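Local coordinates for universal stress protein (Pseudomonas aeruginosa UCBPP-PA14, PDB 7MQ5) that is of unknown molecular function but, as a putative universal stress protein of the HUP clan, probably takes part in the bacterial response to stress, at residues Q18-A23 with I94-F98; H37-C43 with S66-A72; S76-I82 with D111-L115; W132-I137 with I164-A170. All blocks are in the same frame, centred on the assembly; numbering follows the deposited sequence. Where two conformers were deposited one is given.

Contact 1: residues Q18-A23 with I94-F98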
loop_
_atom_site.group_PDB
_atom_site.type_symbol
_atom_site.label_atom_id
_atom_site.label_comp_id
_atom_site.label_asym_id
_atom_site.label_seq_id
_atom_site.Cartn_x
_atom_site.Cartn_y
_atom_site.Cartn_z
ATOM N N GLN A 18 15.373 -13.443 8.361
ATOM C CA GLN A 18 15.951 -12.392 7.479
ATOM C C GLN A 18 16.773 -11.412 8.334
ATOM O O GLN A 18 16.549 -11.349 9.551
ATOM C CB GLN A 18 14.820 -11.701 6.713
ATOM C CG GLN A 18 14.086 -12.614 5.732
ATOM C CD GLN A 18 14.872 -12.921 4.475
ATOM O OE1 GLN A 18 15.941 -12.366 4.226
ATOM N NE2 GLN A 18 14.324 -13.794 3.643
ATOM N N LEU A 19 17.668 -10.642 7.712
ATOM C CA LEU A 19 18.524 -9.683 8.467
ATOM C C LEU A 19 17.925 -8.280 8.511
ATOM O O LEU A 19 18.548 -7.386 9.130
ATOM C CB LEU A 19 19.928 -9.659 7.865
ATOM C CG LEU A 19 20.698 -10.971 7.968
ATOM C CD1 LEU A 19 22.161 -10.723 7.657
ATOM C CD2 LEU A 19 20.551 -11.600 9.350
ATOM N N GLU A 20 16.810 -8.077 7.810
ATOM C CA GLU A 20 16.081 -6.790 7.888
ATOM C C GLU A 20 14.728 -7.063 8.544
ATOM O O GLU A 20 14.263 -8.226 8.511
ATOM C CB GLU A 20 15.906 -6.140 6.513
ATOM C CG GLU A 20 17.204 -5.601 5.920
ATOM C CD GLU A 20 16.992 -4.776 4.662
ATOM O OE1 GLU A 20 15.992 -5.030 3.966
ATOM O OE2 GLU A 20 17.798 -3.856 4.403
ATOM N N GLY A 21 14.186 -6.041 9.195
ATOM C CA GLY A 21 12.857 -6.115 9.817
ATOM C C GLY A 21 12.095 -4.863 9.469
ATOM O O GLY A 21 11.651 -4.170 10.387
ATOM N N LEU A 22 11.925 -4.593 8.177
ATOM C CA LEU A 22 11.298 -3.296 7.820
ATOM C C LEU A 22 9.802 -3.312 8.128
ATOM O O LEU A 22 9.269 -2.220 8.333
ATOM C CB LEU A 22 11.577 -2.913 6.359
ATOM C CG LEU A 22 12.833 -2.066 6.109
ATOM C CD1 LEU A 22 12.774 -0.729 6.833
ATOM C CD2 LEU A 22 14.084 -2.800 6.511
ATOM N N ALA A 23 9.129 -4.468 8.106
ATOM C CA ALA A 23 7.670 -4.428 8.398
ATOM C C ALA A 23 7.434 -3.832 9.790
ATOM O O ALA A 23 6.596 -2.925 9.944
ATOM C CB ALA A 23 7.050 -5.795 8.260
ATOM N N ILE A 94 1.094 -5.152 6.894
ATOM C CA ILE A 94 2.449 -4.704 6.491
ATOM C C ILE A 94 3.307 -5.956 6.318
ATOM O O ILE A 94 3.424 -6.769 7.261
ATOM C CB ILE A 94 3.083 -3.732 7.489
ATOM C CG1 ILE A 94 2.163 -2.544 7.781
ATOM C CG2 ILE A 94 4.456 -3.297 6.983
ATOM C CD1 ILE A 94 2.756 -1.550 8.760
ATOM N N LYS A 95 3.889 -6.096 5.125
ATOM C CA LYS A 95 4.780 -7.238 4.847
ATOM C C LYS A 95 5.980 -6.748 4.040
ATOM O O LYS A 95 5.801 -5.964 3.086
ATOM C CB LYS A 95 4.037 -8.330 4.082
ATOM C CG LYS A 95 4.914 -9.543 3.843
ATOM C CD LYS A 95 4.250 -10.728 3.204
ATOM C CE LYS A 95 5.249 -11.844 2.939
ATOM N NZ LYS A 95 6.289 -11.448 1.949
ATOM N N GLN A 96 7.159 -7.236 4.390
ATOM C CA GLN A 96 8.365 -6.885 3.619
ATOM C C GLN A 96 8.508 -7.816 2.415
ATOM O O GLN A 96 8.297 -9.038 2.526
ATOM C CB GLN A 96 9.604 -6.957 4.508
ATOM C CG GLN A 96 10.886 -6.648 3.754
ATOM C CD GLN A 96 12.079 -6.363 4.636
ATOM O OE1 GLN A 96 12.038 -6.462 5.867
ATOM N NE2 GLN A 96 13.173 -6.008 3.989
ATOM N N HIS A 97 8.885 -7.219 1.297
ATOM C CA HIS A 97 9.174 -7.945 0.045
ATOM C C HIS A 97 10.579 -8.535 0.091
ATOM O O HIS A 97 11.533 -7.787 0.380
ATOM C CB HIS A 97 9.061 -6.974 -1.125
ATOM C CG HIS A 97 9.603 -7.506 -2.400
ATOM N ND1 HIS A 97 10.621 -6.875 -3.080
ATOM C CD2 HIS A 97 9.266 -8.594 -3.116
ATOM C CE1 HIS A 97 10.890 -7.556 -4.176
ATOM N NE2 HIS A 97 10.065 -8.618 -4.225
ATOM N N PHE A 98 10.670 -9.840 -0.165
ATOM C CA PHE A 98 11.962 -10.563 -0.294
ATOM C C PHE A 98 11.949 -11.253 -1.656
ATOM O O PHE A 98 11.218 -12.218 -1.850
ATOM C CB PHE A 98 12.181 -11.539 0.865
ATOM C CG PHE A 98 12.318 -10.883 2.214
ATOM C CD1 PHE A 98 13.507 -10.285 2.598
ATOM C CD2 PHE A 98 11.257 -10.856 3.101
ATOM C CE1 PHE A 98 13.626 -9.657 3.828
ATOM C CE2 PHE A 98 11.379 -10.242 4.336
ATOM C CZ PHE A 98 12.561 -9.637 4.696
HETATM O O HOH W 1 10.094 -7.434 7.705
#
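Gln96 uses both ends of its amide, OE1 at the start of helix 22-34 and NE2 on the loop before it. OE1 accepts the backbone N-H of Leu22 at 3.0 Å, the donor standing well above the carbonyl plane, and accepts a second hydrogen bond from a water, 2.8 Å from OE1, that itself accepts from Ala23 N. Leu22 and Ala23 directly follow the N-cap Gly21, which has no side chain to cap with; the one Gln96 oxygen serves their N-H groups instead, directly and through water. In the conformer of Glu20 given here, NE2 donates to Glu20 OE1 over 3.0 Å on the anti side of the carboxylate; the N-H...O angle of 135° makes this the more bent bond, and it may not be permanent. A glutamine suits the place because it can accept and donate at once, and its long chain, with CG anti to the backbone N (chi1 178°), spans the gap from strand to loop. Beyond it, Gln18 bends at chi2 and lays its amide almost flat on the Phe98 ring, the planes 13° apart, with CG 3.7 Å from the ring centroid in a CH-pi contact. The small Ala23 lets the helix come close: its CB packs on Ile94 CG2 at 3.8 Å. Strand 92-96 runs between strands 9-13 and 123-126, while Leu22, Ile94 and Gln96 also touch Thr126 and Ala23 rests on Val12.

Contact 2: residues H37-C43 with S66-A72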
loop_
_atom_site.group_PDB
_atom_site.type_symbol
_atom_site.label_atom_id
_atom_site.label_comp_id
_atom_site.label_asym_id
_atom_site.label_seq_id
_atom_site.Cartn_x
_atom_site.Cartn_y
_atom_site.Cartn_z
ATOM N N HIS A 37 -3.064 -0.365 17.382
ATOM C CA HIS A 37 -2.603 -1.636 17.976
ATOM C C HIS A 37 -1.748 -2.362 16.936
ATOM O O HIS A 37 -2.048 -2.264 15.732
ATOM C CB HIS A 37 -3.822 -2.474 18.343
ATOM C CG HIS A 37 -3.446 -3.797 18.895
ATOM N ND1 HIS A 37 -3.054 -3.962 20.210
ATOM C CD2 HIS A 37 -3.367 -5.008 18.311
ATOM C CE1 HIS A 37 -2.742 -5.232 20.394
ATOM N NE2 HIS A 37 -2.923 -5.893 19.251
ATOM N N LEU A 38 -0.697 -3.034 17.392
ATOM C CA LEU A 38 0.144 -3.873 16.514
ATOM C C LEU A 38 -0.079 -5.345 16.848
ATOM O O LEU A 38 0.140 -5.737 18.018
ATOM C CB LEU A 38 1.623 -3.535 16.705
ATOM C CG LEU A 38 2.008 -2.081 16.432
ATOM C CD1 LEU A 38 3.515 -1.900 16.592
ATOM C CD2 LEU A 38 1.559 -1.631 15.046
ATOM N N HIS A 39 -0.482 -6.138 15.855
ATOM C CA HIS A 39 -0.552 -7.610 16.003
ATOM C C HIS A 39 0.593 -8.213 15.197
ATOM O O HIS A 39 0.605 -8.090 13.959
ATOM C CB HIS A 39 -1.905 -8.148 15.569
ATOM C CG HIS A 39 -2.018 -9.616 15.800
ATOM N ND1 HIS A 39 -2.109 -10.142 17.072
ATOM C CD2 HIS A 39 -2.050 -10.660 14.943
ATOM C CE1 HIS A 39 -2.201 -11.454 16.976
ATOM N NE2 HIS A 39 -2.166 -11.795 15.684
ATOM N N LEU A 40 1.542 -8.828 15.891
ATOM C CA LEU A 40 2.732 -9.413 15.233
ATOM C C LEU A 40 2.460 -10.882 14.917
ATOM O O LEU A 40 2.134 -11.649 15.843
ATOM C CB LEU A 40 3.952 -9.286 16.146
ATOM C CG LEU A 40 4.170 -7.938 16.830
ATOM C CD1 LEU A 40 5.477 -7.933 17.604
ATOM C CD2 LEU A 40 4.127 -6.789 15.840
ATOM N N LEU A 41 2.662 -11.263 13.666
ATOM C CA LEU A 41 2.359 -12.639 13.224
ATOM C C LEU A 41 3.601 -13.286 12.624
ATOM O O LEU A 41 4.206 -12.701 11.708
ATOM C CB LEU A 41 1.241 -12.598 12.178
ATOM C CG LEU A 41 0.963 -13.910 11.442
ATOM C CD1 LEU A 41 0.379 -14.952 12.391
ATOM C CD2 LEU A 41 0.056 -13.683 10.238
ATOM N N VAL A 42 3.928 -14.483 13.106
ATOM C CA VAL A 42 4.947 -15.342 12.443
ATOM C C VAL A 42 4.181 -16.490 11.778
ATOM O O VAL A 42 3.425 -17.173 12.475
ATOM C CB VAL A 42 6.023 -15.862 13.411
ATOM C CG1 VAL A 42 6.928 -16.867 12.713
ATOM C CG2 VAL A 42 6.833 -14.724 14.005
ATOM N N CYS A 43 4.395 -16.678 10.482
ATOM C CA CYS A 43 3.716 -17.741 9.709
ATOM C C CYS A 43 4.665 -18.929 9.570
ATOM O O CYS A 43 5.516 -18.917 8.668
ATOM C CB CYS A 43 3.298 -17.235 8.338
ATOM S SG CYS A 43 2.194 -15.809 8.416
ATOM N N SER A 66 0.674 -0.702 22.025
ATOM C CA SER A 66 -0.325 -1.761 22.301
ATOM C C SER A 66 0.030 -2.921 21.360
ATOM O O SER A 66 0.063 -2.692 20.140
ATOM C CB SER A 66 -1.713 -1.247 22.065
ATOM O OG SER A 66 -2.687 -2.262 22.267
ATOM N N VAL A 67 0.330 -4.100 21.911
ATOM C CA VAL A 67 0.855 -5.218 21.081
ATOM C C VAL A 67 0.233 -6.554 21.474
ATOM O O VAL A 67 0.070 -6.832 22.667
ATOM C CB VAL A 67 2.384 -5.326 21.236
ATOM C CG1 VAL A 67 2.979 -6.358 20.288
ATOM C CG2 VAL A 67 3.074 -3.984 21.077
ATOM N N SER A 68 -0.046 -7.373 20.472
ATOM C CA SER A 68 -0.411 -8.800 20.646
ATOM C C SER A 68 0.428 -9.577 19.631
ATOM O O SER A 68 0.960 -8.975 18.676
ATOM C CB SER A 68 -1.890 -9.076 20.509
ATOM O OG SER A 68 -2.392 -8.644 19.260
ATOM N N THR A 69 0.588 -10.870 19.859
ATOM C CA THR A 69 1.428 -11.697 18.967
ATOM C C THR A 69 0.760 -13.049 18.746
ATOM O O THR A 69 -0.053 -13.503 19.590
ATOM C CB THR A 69 2.836 -11.946 19.540
ATOM O OG1 THR A 69 2.748 -12.779 20.697
ATOM C CG2 THR A 69 3.580 -10.685 19.912
ATOM N N ASN A 70 1.147 -13.683 17.657
ATOM C CA ASN A 70 0.682 -15.053 17.403
ATOM C C ASN A 70 1.585 -15.720 16.371
ATOM O O ASN A 70 2.181 -15.040 15.539
ATOM C CB ASN A 70 -0.761 -15.088 16.903
ATOM C CG ASN A 70 -1.365 -16.474 16.955
ATOM O OD1 ASN A 70 -1.066 -17.268 17.849
ATOM N ND2 ASN A 70 -2.240 -16.764 16.014
ATOM N N GLN A 71 1.657 -17.034 16.470
ATOM C CA GLN A 71 2.311 -17.876 15.461
ATOM C C GLN A 71 1.211 -18.773 14.897
ATOM O O GLN A 71 0.458 -19.350 15.689
ATOM C CB GLN A 71 3.447 -18.690 16.065
ATOM C CG GLN A 71 4.109 -19.587 15.041
ATOM C CD GLN A 71 5.296 -20.338 15.583
ATOM O OE1 GLN A 71 5.791 -20.052 16.676
ATOM N NE2 GLN A 71 5.770 -21.295 14.800
ATOM N N ALA A 72 1.114 -18.861 13.578
ATOM C CA ALA A 72 0.050 -19.654 12.940
ATOM C C ALA A 72 0.543 -20.219 11.615
ATOM O O ALA A 72 1.562 -19.753 11.070
ATOM C CB ALA A 72 -1.158 -18.778 12.716
#
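Strands 37-43 and 67-72 are the two parallel strands of a beta-alpha-beta unit whose crossover is helix 50-62; the second of them is the outermost strand at this end of the sheet. Leu38, Leu40 and Val42 each donate N-H to segment 66-72 and accept from it through O, as in Leu40 N to Ser68 O at 2.8 Å and Asn70 N to Leu40 O at 2.9 Å. This ladder is reinforced by CA-H...O contacts such as Thr69 CA to Leu40 O, 3.2 Å.

On the side of the sheet that carries His39 and Ser68, the serine OG lies between two imidazoles, 2.8 Å from His37 NE2 and 2.7 Å from His39 ND1, hydrogen-bonded to each near its ring plane. The hydroxyl sits between the backbone N and the carbonyl carbon (chi1 57°), a torsion that brings it up to both rings. His37 uses its second nitrogen as well: ND1 bonds Ser66 OG at 2.7 Å. Farther along, Asn70 CB lies beside His39, whose NE2 bonds Glu84 of helix 77-88; Asn70 ND2 reaches the same carboxylate.

The other face is apolar where helix 50-62 covers it. Leu40 CG meets Val67 CG1 at 4.0 Å, and both side chains touch Leu60, while Thr69 turns its methyl CG2 toward Leu40. Gln71, nearer the end, sends its amide to the backbone of Glu44, Arg47 and His49.

Serine and histidine suit their part of the first face because each can donate or accept: Ser66, His37, Ser68 and His39 form one continuous chain of hydrogen bonds that ends on Glu84, whose negative charge would probably favour a proton on His39 NE2.

Contact 3: residues S76-I82 with D111-L115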
loop_
_atom_site.group_PDB
_atom_site.type_symbol
_atom_site.label_atom_id
_atom_site.label_comp_id
_atom_site.label_asym_id
_atom_site.label_seq_id
_atom_site.Cartn_x
_atom_site.Cartn_y
_atom_site.Cartn_z
ATOM N N SER A 76 -1.104 -21.998 3.370
ATOM C CA SER A 76 -0.095 -21.204 2.632
ATOM C C SER A 76 0.223 -19.932 3.407
ATOM O O SER A 76 -0.506 -19.586 4.353
ATOM C CB SER A 76 -0.588 -20.854 1.247
ATOM O OG SER A 76 -1.657 -19.919 1.333
ATOM N N LEU A 77 1.258 -19.235 2.974
ATOM C CA LEU A 77 1.667 -17.984 3.638
ATOM C C LEU A 77 0.561 -16.929 3.480
ATOM O O LEU A 77 0.083 -16.404 4.499
ATOM C CB LEU A 77 2.993 -17.544 3.017
ATOM C CG LEU A 77 3.561 -16.232 3.540
ATOM C CD1 LEU A 77 3.800 -16.301 5.035
ATOM C CD2 LEU A 77 4.860 -15.901 2.818
ATOM N N HIS A 78 0.097 -16.684 2.258
ATOM C CA HIS A 78 -0.926 -15.617 2.109
ATOM C C HIS A 78 -2.229 -16.000 2.828
ATOM O O HIS A 78 -2.886 -15.102 3.372
ATOM C CB HIS A 78 -1.167 -15.275 0.642
ATOM C CG HIS A 78 -1.937 -16.302 -0.111
ATOM N ND1 HIS A 78 -1.341 -17.421 -0.648
ATOM C CD2 HIS A 78 -3.247 -16.369 -0.424
ATOM C CE1 HIS A 78 -2.259 -18.140 -1.264
ATOM N NE2 HIS A 78 -3.439 -17.519 -1.134
ATOM N N GLN A 79 -2.603 -17.275 2.830
ATOM C CA GLN A 79 -3.862 -17.655 3.523
ATOM C C GLN A 79 -3.707 -17.484 5.037
ATOM O O GLN A 79 -4.683 -17.072 5.697
ATOM C CB GLN A 79 -4.262 -19.073 3.138
ATOM C CG GLN A 79 -4.853 -19.129 1.740
ATOM C CD GLN A 79 -5.091 -20.541 1.292
ATOM O OE1 GLN A 79 -6.228 -20.994 1.211
ATOM N NE2 GLN A 79 -4.007 -21.260 1.056
ATOM N N THR A 80 -2.521 -17.779 5.568
ATOM C CA THR A 80 -2.283 -17.617 7.025
ATOM C C THR A 80 -2.400 -16.131 7.392
ATOM O O THR A 80 -3.057 -15.784 8.396
ATOM C CB THR A 80 -0.917 -18.183 7.416
ATOM O OG1 THR A 80 -0.864 -19.566 7.072
ATOM C CG2 THR A 80 -0.643 -18.019 8.888
ATOM N N ILE A 81 -1.806 -15.277 6.567
ATOM C CA ILE A 81 -1.868 -13.812 6.811
ATOM C C ILE A 81 -3.319 -13.321 6.747
ATOM O O ILE A 81 -3.745 -12.583 7.655
ATOM C CB ILE A 81 -0.977 -13.082 5.794
ATOM C CG1 ILE A 81 0.484 -13.490 5.978
ATOM C CG2 ILE A 81 -1.162 -11.581 5.904
ATOM C CD1 ILE A 81 1.394 -13.065 4.863
ATOM N N ILE A 82 -4.057 -13.681 5.694
ATOM C CA ILE A 82 -5.459 -13.180 5.588
ATOM C C ILE A 82 -6.313 -13.761 6.727
ATOM O O ILE A 82 -7.127 -13.007 7.291
ATOM C CB ILE A 82 -6.018 -13.454 4.182
ATOM C CG1 ILE A 82 -5.274 -12.596 3.153
ATOM C CG2 ILE A 82 -7.523 -13.230 4.132
ATOM C CD1 ILE A 82 -5.545 -12.960 1.720
ATOM N N ASP A 111 3.489 -15.756 -4.072
ATOM C CA ASP A 111 2.643 -15.748 -2.849
ATOM C C ASP A 111 2.302 -14.293 -2.481
ATOM O O ASP A 111 1.173 -14.047 -2.032
ATOM C CB ASP A 111 3.289 -16.513 -1.698
ATOM C CG ASP A 111 2.305 -16.763 -0.569
ATOM O OD1 ASP A 111 1.462 -17.688 -0.700
ATOM O OD2 ASP A 111 2.325 -15.974 0.370
ATOM N N ASP A 112 3.247 -13.363 -2.662
ATOM C CA ASP A 112 2.980 -11.916 -2.433
ATOM C C ASP A 112 1.807 -11.479 -3.321
ATOM O O ASP A 112 0.941 -10.709 -2.874
ATOM C CB ASP A 112 4.171 -11.038 -2.838
ATOM C CG ASP A 112 5.403 -11.037 -1.948
ATOM O OD1 ASP A 112 5.242 -11.269 -0.741
ATOM O OD2 ASP A 112 6.532 -10.754 -2.488
ATOM N N TRP A 113 1.792 -11.948 -4.565
ATOM C CA TRP A 113 0.699 -11.573 -5.493
ATOM C C TRP A 113 -0.642 -12.120 -4.994
ATOM O O TRP A 113 -1.649 -11.404 -5.115
ATOM C CB TRP A 113 1.031 -11.996 -6.924
ATOM C CG TRP A 113 1.798 -10.930 -7.643
ATOM C CD1 TRP A 113 3.088 -10.939 -8.090
ATOM C CD2 TRP A 113 1.304 -9.603 -7.883
ATOM N NE1 TRP A 113 3.390 -9.727 -8.663
ATOM C CE2 TRP A 113 2.331 -8.876 -8.507
ATOM C CE3 TRP A 113 0.096 -8.965 -7.590
ATOM C CZ2 TRP A 113 2.150 -7.556 -8.918
ATOM C CZ3 TRP A 113 -0.070 -7.650 -7.957
ATOM C CH2 TRP A 113 0.944 -6.963 -8.619
ATOM N N LYS A 114 -0.669 -13.331 -4.441
ATOM C CA LYS A 114 -1.950 -13.885 -3.935
ATOM C C LYS A 114 -2.399 -13.068 -2.716
ATOM O O LYS A 114 -3.601 -12.824 -2.579
ATOM C CB LYS A 114 -1.789 -15.377 -3.649
ATOM C CG LYS A 114 -1.672 -16.219 -4.913
ATOM C CD LYS A 114 -1.468 -17.693 -4.674
ATOM C CE LYS A 114 -1.395 -18.474 -5.969
ATOM N NZ LYS A 114 -1.097 -19.898 -5.717
ATOM N N LEU A 115 -1.455 -12.643 -1.882
ATOM C CA LEU A 115 -1.817 -11.788 -0.727
ATOM C C LEU A 115 -2.450 -10.492 -1.248
ATOM O O LEU A 115 -3.501 -10.066 -0.734
ATOM C CB LEU A 115 -0.568 -11.478 0.104
ATOM C CG LEU A 115 -0.776 -10.477 1.235
ATOM C CD1 LEU A 115 -1.800 -10.982 2.230
ATOM C CD2 LEU A 115 0.543 -10.161 1.917
HETATM O O HOH W 2 2.967 -20.277 0.909
#
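His78 reaches helix 110-118 with every part of its side chain. CB rests against Leu115 CB, 3.9 Å away. The next bond swings CG between the backbone N and the carbonyl carbon (chi1 74°), which turns the ring back toward the N-terminal end of its own helix and brings ND1 to Asp111. ND1 donates to Asp111 OD1 at 2.8 Å, nearly straight at 166° and close to the ring plane, though the oxygen is met from above the carboxylate plane. His78 N adds a weak bond to the same OD1. Over the ring, Lys114 CB stands 3.5 Å from the centroid and almost exactly on its normal, a CH-pi contact, while CE1 meets Lys114 CD at 3.5 Å.

This is a helix-helix contact between 77-88 and 110-118, whose short segments run at 32° to each other with axes 8.8 Å apart. A carboxylate suits the beginning of a helix, since its charge should interact favourably with the helix dipole; there Ser76 OG, as N-cap, accepts from Gln79 N.

Deeper in, the contact turns apolar. Leu115 CD1 touches Ile81 CG2, at 3.8 Å, and Ile82 CG1; branched apolar chains suit this buried side, next to the sheet, where Ile81 and Leu115 both touch the Lys95 side chain.

Contact 4: residues W132-I137 with I164-A170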
loop_
_atom_site.group_PDB
_atom_site.type_symbol
_atom_site.label_atom_id
_atom_site.label_comp_id
_atom_site.label_asym_id
_atom_site.label_seq_id
_atom_site.Cartn_x
_atom_site.Cartn_y
_atom_site.Cartn_z
ATOM N N TRP A 132 11.273 6.360 6.136
ATOM C CA TRP A 132 10.243 7.263 5.564
ATOM C C TRP A 132 10.486 8.718 5.963
ATOM O O TRP A 132 10.137 9.596 5.178
ATOM C CB TRP A 132 8.871 6.860 6.077
ATOM C CG TRP A 132 8.294 5.652 5.423
ATOM C CD1 TRP A 132 8.917 4.746 4.614
ATOM C CD2 TRP A 132 6.963 5.166 5.627
ATOM N NE1 TRP A 132 8.035 3.766 4.247
ATOM C CE2 TRP A 132 6.841 3.980 4.875
ATOM C CE3 TRP A 132 5.869 5.612 6.375
ATOM C CZ2 TRP A 132 5.652 3.250 4.830
ATOM C CZ3 TRP A 132 4.694 4.897 6.321
ATOM C CH2 TRP A 132 4.597 3.729 5.568
ATOM N N THR A 133 10.988 8.936 7.181
ATOM C CA THR A 133 11.085 10.302 7.744
ATOM C C THR A 133 11.848 11.215 6.789
ATOM O O THR A 133 12.982 10.880 6.367
ATOM C CB THR A 133 11.652 10.264 9.164
ATOM O OG1 THR A 133 10.736 9.504 9.951
ATOM C CG2 THR A 133 11.833 11.634 9.777
ATOM N N GLY A 134 11.214 12.334 6.456
ATOM C CA GLY A 134 11.832 13.341 5.582
ATOM C C GLY A 134 11.818 12.978 4.109
ATOM O O GLY A 134 12.351 13.776 3.323
ATOM N N GLY A 135 11.223 11.850 3.723
ATOM C CA GLY A 135 11.271 11.459 2.301
ATOM C C GLY A 135 10.154 12.058 1.464
ATOM O O GLY A 135 9.536 13.059 1.876
ATOM N N LYS A 136 9.911 11.455 0.307
ATOM C CA LYS A 136 8.840 11.895 -0.620
ATOM C C LYS A 136 7.819 10.769 -0.777
ATOM O O LYS A 136 8.207 9.608 -1.010
ATOM C CB LYS A 136 9.437 12.324 -1.960
ATOM C CG LYS A 136 10.379 13.515 -1.836
ATOM C CD LYS A 136 10.830 14.076 -3.157
ATOM C CE LYS A 136 11.804 15.225 -2.990
ATOM N NZ LYS A 136 12.356 15.679 -4.286
ATOM N N ILE A 137 6.551 11.124 -0.636
ATOM C CA ILE A 137 5.400 10.194 -0.764
ATOM C C ILE A 137 4.720 10.505 -2.097
ATOM O O ILE A 137 4.386 11.674 -2.326
ATOM C CB ILE A 137 4.423 10.382 0.411
ATOM C CG1 ILE A 137 5.142 10.465 1.764
ATOM C CG2 ILE A 137 3.332 9.311 0.379
ATOM C CD1 ILE A 137 6.046 9.295 2.079
ATOM N N ILE A 164 0.294 9.689 5.524
ATOM C CA ILE A 164 1.679 9.145 5.614
ATOM C C ILE A 164 2.670 10.317 5.572
ATOM O O ILE A 164 3.623 10.333 6.363
ATOM C CB ILE A 164 1.928 8.114 4.499
ATOM C CG1 ILE A 164 1.158 6.826 4.784
ATOM C CG2 ILE A 164 3.410 7.844 4.338
ATOM C CD1 ILE A 164 1.127 5.849 3.650
ATOM N N ALA A 165 2.459 11.266 4.672
ATOM C CA ALA A 165 3.380 12.421 4.591
ATOM C C ALA A 165 3.414 13.137 5.945
ATOM O O ALA A 165 4.500 13.554 6.377
ATOM C CB ALA A 165 2.956 13.339 3.471
ATOM N N GLY A 166 2.262 13.286 6.594
ATOM C CA GLY A 166 2.227 13.989 7.890
ATOM C C GLY A 166 2.944 13.209 8.975
ATOM O O GLY A 166 3.775 13.805 9.692
ATOM N N LEU A 167 2.693 11.901 9.078
ATOM C CA LEU A 167 3.285 11.142 10.212
ATOM C C LEU A 167 4.789 10.957 9.997
ATOM O O LEU A 167 5.523 10.880 11.000
ATOM C CB LEU A 167 2.541 9.819 10.446
ATOM C CG LEU A 167 2.678 8.723 9.396
ATOM C CD1 LEU A 167 3.921 7.865 9.635
ATOM C CD2 LEU A 167 1.433 7.841 9.418
ATOM N N ALA A 168 5.238 10.951 8.743
ATOM C CA ALA A 168 6.678 10.759 8.443
ATOM C C ALA A 168 7.416 12.100 8.289
ATOM O O ALA A 168 8.634 12.071 8.016
ATOM C CB ALA A 168 6.806 9.941 7.181
ATOM N N LYS A 169 6.715 13.227 8.427
ATOM C CA LYS A 169 7.348 14.557 8.192
ATOM C C LYS A 169 8.035 14.506 6.824
ATOM O O LYS A 169 9.243 14.827 6.711
ATOM C CB LYS A 169 8.273 14.962 9.343
ATOM C CG LYS A 169 7.537 15.214 10.652
ATOM C CD LYS A 169 8.361 15.899 11.711
ATOM C CE LYS A 169 7.544 16.240 12.937
ATOM N NZ LYS A 169 6.961 15.032 13.567
ATOM N N ALA A 170 7.244 14.130 5.823
ATOM C CA ALA A 170 7.670 13.925 4.425
ATOM C C ALA A 170 6.858 14.868 3.535
ATOM O O ALA A 170 5.904 15.512 4.034
ATOM C CB ALA A 170 7.454 12.468 4.045
HETATM O O HOH W 3 8.437 10.904 11.630
#
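Gly134 N sends its hydrogen to two carbonyls at the end of helix 148-167: Ala168 O at 3.0 Å, nearly in line with that C=O, and, weakly, Lys169 O at 3.2 Å. Both acceptors lie where the helix unwinds in a Schellman motif, with Lys169 at positive phi, and the turn of one segment closes onto the helix end of the other. Gly134 also has positive phi (77°), as the third residue of a type II turn from Trp132 to Gly135, a place where glycine is at ease. Thr133 CA adds a CA-H...O contact to Ala168 O, and a water links Thr133 OG1 with Leu167 O.

The rest of the contact is apolar. Ile164 CG2 touches both Trp132 CZ3 and Ile137 CD1, 3.8 Å from each. Alanines fit where the backbones draw close: Ala168 CB packs on Trp132 CB at 3.9 Å, and Ala170 CB on Ile137 CG1 at 3.8 Å.

The indole reaches further, its NE1 bonding Asp270 and its rings touching Arg26 and Leu29 of helix 22-34. The contact joins the start of strand 136-141 to the end of helix 148-167, in the beta-alpha-beta unit completed by strand 171-178; Gly135 and Ile137 pair with that last strand, and Ile137 also packs on Val240 of strand 240-244.

One ten-stranded sheet runs through the molecule, and contacts 1, 2 and 4 all reach it. Contacts 1 and 3 touch directly: Lys95 NZ makes a salt bridge with Asp112 OD1 at 2.9 Å, and the lysine's CD also packs on Ile81 CD1. Contact 2 meets contact 3 where Cys43 SG lies 3.8 Å from Ile81 CG1, so Ile81 faces both neighbours. The centres of contacts 1, 2 and 3 are 15 to 16 Å apart. Contact 4 stands apart, its centre about 25 Å from that of contact 2 and about 28 Å from that of contact 3, which lies on the opposite side of the chain's centre. Between contacts 1 and 4 the nearest atoms are about 6 Å apart, and helix 22-34 bridges the two.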